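Local coordinates for major capsid protein (PDB 4P25) that forms the outer shell of a human norovirus, its protruding domain binding fucosylated histo-blood group antigens such as Lewis Y, at residues Q132-L140 and I176-T184. Sequence-based numbering, arbitrary orientation.
Sequences QNAPFAPHL and IPSYGSTVT
His139 and Thr182 meet at the edge of the imidazole: ND1 and the hydroxyl OG1 share a nearly straight hydrogen bond of 2.9 Å. Setting CG of His139 anti to its backbone N (chi1 178°) sends the ring across to Thr182, while its other nitrogen, NE2, bonds to Phe93 O in a separate loop, between strands 78-83 and 108-115. Histidine suits this place because its two ring nitrogens can tie two loops at once. Beside it, the methyl CG2 of Thr182 packs tightly on Leu140, 3.4 Å from CD2, while OG1 also lies against Leu140 CG.

The backbones join where His139 N donates to Tyr179 O over 3.1 Å. One water accepts from Leu140 N, donates to the same carbonyl and also bonds Thr182 OG1. Next to this site Pro138, which has no N-H, crosses the Tyr179 side chain at about a right angle, its CG 3.7 Å from CD1. Gly180 follows with a positive phi (130°), at which a side chain would jam against the preceding carbonyl.

Phe136 is sandwiched between Pro138 CD and Gln132 CG, while its edge faces Ser178 O and CE2 reaches Pro177 CB at 3.9 Å. Gln132 OE1 lies 3.3 Å from that same CB and accepts from a water that bridges to Ser178 N; NE2 is held by Cys107 O and Ile104 O.

The contact fastens the loop between strands 125-130 and 142-144 to the one after strand 154-163, flanking the six-stranded antiparallel sheet of the protruding domain. Strands 108-115 and 125-130 carry glycan-binding Asp108, His110, Arg127 and Asp129; the Gln132 side chain is about 10 Å from bound galactose, near that pocket but outside it. Trp109 of strand 108-115 meets Phe136 edge-to-face, and Ile143 of strand 142-144 also touches the Phe136 side chain.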
# COMPACT_ATOMS: atom_id res chain seq x y z
N GLN A 132 -7.33 10.38 21.75
CA GLN A 132 -6.76 9.28 22.53
C GLN A 132 -6.94 9.55 24.01
O GLN A 132 -5.97 9.70 24.77
CB GLN A 132 -5.30 9.04 22.16
CG GLN A 132 -5.13 8.57 20.72
CD GLN A 132 -3.70 8.19 20.37
OE1 GLN A 132 -3.05 7.43 21.09
NE2 GLN A 132 -3.20 8.72 19.26
N ASN A 133 -8.20 9.62 24.42
CA ASN A 133 -8.56 9.79 25.82
C ASN A 133 -9.21 8.52 26.36
O ASN A 133 -9.02 7.44 25.80
CB ASN A 133 -9.43 11.04 26.02
CG ASN A 133 -10.59 11.12 25.04
OD1 ASN A 133 -10.90 10.15 24.34
ND2 ASN A 133 -11.24 12.28 24.98
N ALA A 134 -9.96 8.62 27.45
CA ALA A 134 -10.47 7.41 28.11
C ALA A 134 -11.30 6.44 27.24
O ALA A 134 -11.12 5.23 27.33
CB ALA A 134 -11.20 7.75 29.42
N PRO A 135 -12.22 6.97 26.40
CA PRO A 135 -12.98 6.03 25.56
C PRO A 135 -12.20 5.40 24.41
O PRO A 135 -12.76 4.59 23.67
CB PRO A 135 -14.11 6.91 25.01
CG PRO A 135 -14.23 8.04 25.98
CD PRO A 135 -12.82 8.31 26.39
N PHE A 136 -10.93 5.78 24.25
CA PHE A 136 -10.07 5.18 23.23
C PHE A 136 -9.62 3.82 23.76
O PHE A 136 -8.67 3.72 24.55
CB PHE A 136 -8.88 6.10 22.95
CG PHE A 136 -7.96 5.64 21.83
CD1 PHE A 136 -8.27 5.89 20.50
CD2 PHE A 136 -6.77 5.00 22.13
CE1 PHE A 136 -7.41 5.49 19.48
CE2 PHE A 136 -5.91 4.60 21.12
CZ PHE A 136 -6.23 4.84 19.80
N ALA A 137 -10.32 2.78 23.34
CA ALA A 137 -10.09 1.42 23.84
C ALA A 137 -9.92 0.41 22.72
O ALA A 137 -10.70 -0.54 22.61
CB ALA A 137 -11.24 1.00 24.76
N PRO A 138 -8.90 0.60 21.87
CA PRO A 138 -8.82 -0.30 20.71
C PRO A 138 -8.58 -1.78 21.05
O PRO A 138 -9.03 -2.64 20.29
CB PRO A 138 -7.67 0.28 19.88
CG PRO A 138 -6.87 1.09 20.85
CD PRO A 138 -7.84 1.62 21.86
N HIS A 139 -7.91 -2.09 22.16
CA HIS A 139 -7.75 -3.49 22.52
C HIS A 139 -9.10 -4.13 22.80
O HIS A 139 -9.37 -5.25 22.36
CB HIS A 139 -6.82 -3.68 23.72
CG HIS A 139 -6.68 -5.11 24.15
ND1 HIS A 139 -7.15 -5.58 25.36
CD2 HIS A 139 -6.16 -6.18 23.50
CE1 HIS A 139 -6.91 -6.87 25.45
NE2 HIS A 139 -6.31 -7.27 24.34
N LEU A 140 -9.95 -3.41 23.53
CA LEU A 140 -11.31 -3.84 23.78
C LEU A 140 -12.17 -3.87 22.53
O LEU A 140 -13.16 -4.60 22.46
CB LEU A 140 -11.96 -2.92 24.81
CG LEU A 140 -11.57 -3.30 26.22
CD1 LEU A 140 -12.26 -2.38 27.22
CD2 LEU A 140 -11.95 -4.75 26.43
N ILE A 176 3.77 5.71 20.72
CA ILE A 176 2.68 4.80 20.39
C ILE A 176 1.47 5.03 21.32
O ILE A 176 1.61 5.68 22.36
CB ILE A 176 3.10 3.30 20.47
CG1 ILE A 176 3.60 2.95 21.88
CG2 ILE A 176 4.12 2.99 19.39
CD1 ILE A 176 3.53 1.46 22.19
N PRO A 177 0.29 4.53 20.93
CA PRO A 177 -0.88 4.73 21.79
C PRO A 177 -0.85 3.86 23.04
O PRO A 177 -0.04 2.93 23.13
CB PRO A 177 -2.05 4.27 20.91
CG PRO A 177 -1.52 4.26 19.51
CD PRO A 177 -0.08 3.90 19.65
N SER A 178 -1.72 4.18 23.99
CA SER A 178 -2.12 3.26 25.03
C SER A 178 -3.36 2.55 24.49
O SER A 178 -4.33 3.21 24.14
CB SER A 178 -2.48 4.01 26.30
OG SER A 178 -3.13 3.16 27.23
N TYR A 179 -3.32 1.23 24.42
CA TYR A 179 -4.40 0.49 23.76
C TYR A 179 -5.55 0.19 24.70
O TYR A 179 -6.59 -0.34 24.31
CB TYR A 179 -3.85 -0.76 23.07
CG TYR A 179 -2.96 -0.41 21.90
CD1 TYR A 179 -3.47 -0.36 20.61
CD2 TYR A 179 -1.62 -0.09 22.09
CE1 TYR A 179 -2.66 -0.02 19.53
CE2 TYR A 179 -0.81 0.26 21.02
CZ TYR A 179 -1.33 0.29 19.74
OH TYR A 179 -0.53 0.62 18.67
N GLY A 180 -5.32 0.55 25.97
CA GLY A 180 -6.37 0.60 26.98
C GLY A 180 -6.02 -0.12 28.26
O GLY A 180 -5.00 -0.80 28.34
N SER A 181 -6.91 -0.04 29.24
CA SER A 181 -6.70 -0.68 30.54
C SER A 181 -6.91 -2.19 30.56
O SER A 181 -6.68 -2.84 31.58
CB SER A 181 -7.60 -0.04 31.62
OG SER A 181 -8.98 -0.26 31.36
N THR A 182 -7.35 -2.77 29.45
CA THR A 182 -7.53 -4.22 29.38
C THR A 182 -6.26 -4.92 28.94
O THR A 182 -6.17 -6.15 28.97
CB THR A 182 -8.68 -4.61 28.47
OG1 THR A 182 -8.58 -3.88 27.23
CG2 THR A 182 -9.99 -4.28 29.16
N VAL A 183 -5.28 -4.12 28.53
CA VAL A 183 -3.98 -4.64 28.16
C VAL A 183 -3.24 -5.12 29.40
O VAL A 183 -3.14 -4.40 30.39
CB VAL A 183 -3.14 -3.57 27.44
CG1 VAL A 183 -1.75 -4.10 27.13
CG2 VAL A 183 -3.85 -3.11 26.18
N THR A 184 -2.73 -6.35 29.34
CA THR A 184 -1.96 -6.93 30.43
C THR A 184 -0.69 -7.54 29.86
O THR A 184 -0.40 -7.38 28.68
CB THR A 184 -2.75 -8.03 31.16
OG1 THR A 184 -3.05 -9.09 30.25
CG2 THR A 184 -4.05 -7.47 31.74
O HOH W 1 -3.36 6.53 23.53
O HOH W 2 -6.32 3.96 25.90
O HOH W 3 -8.93 -1.28 25.50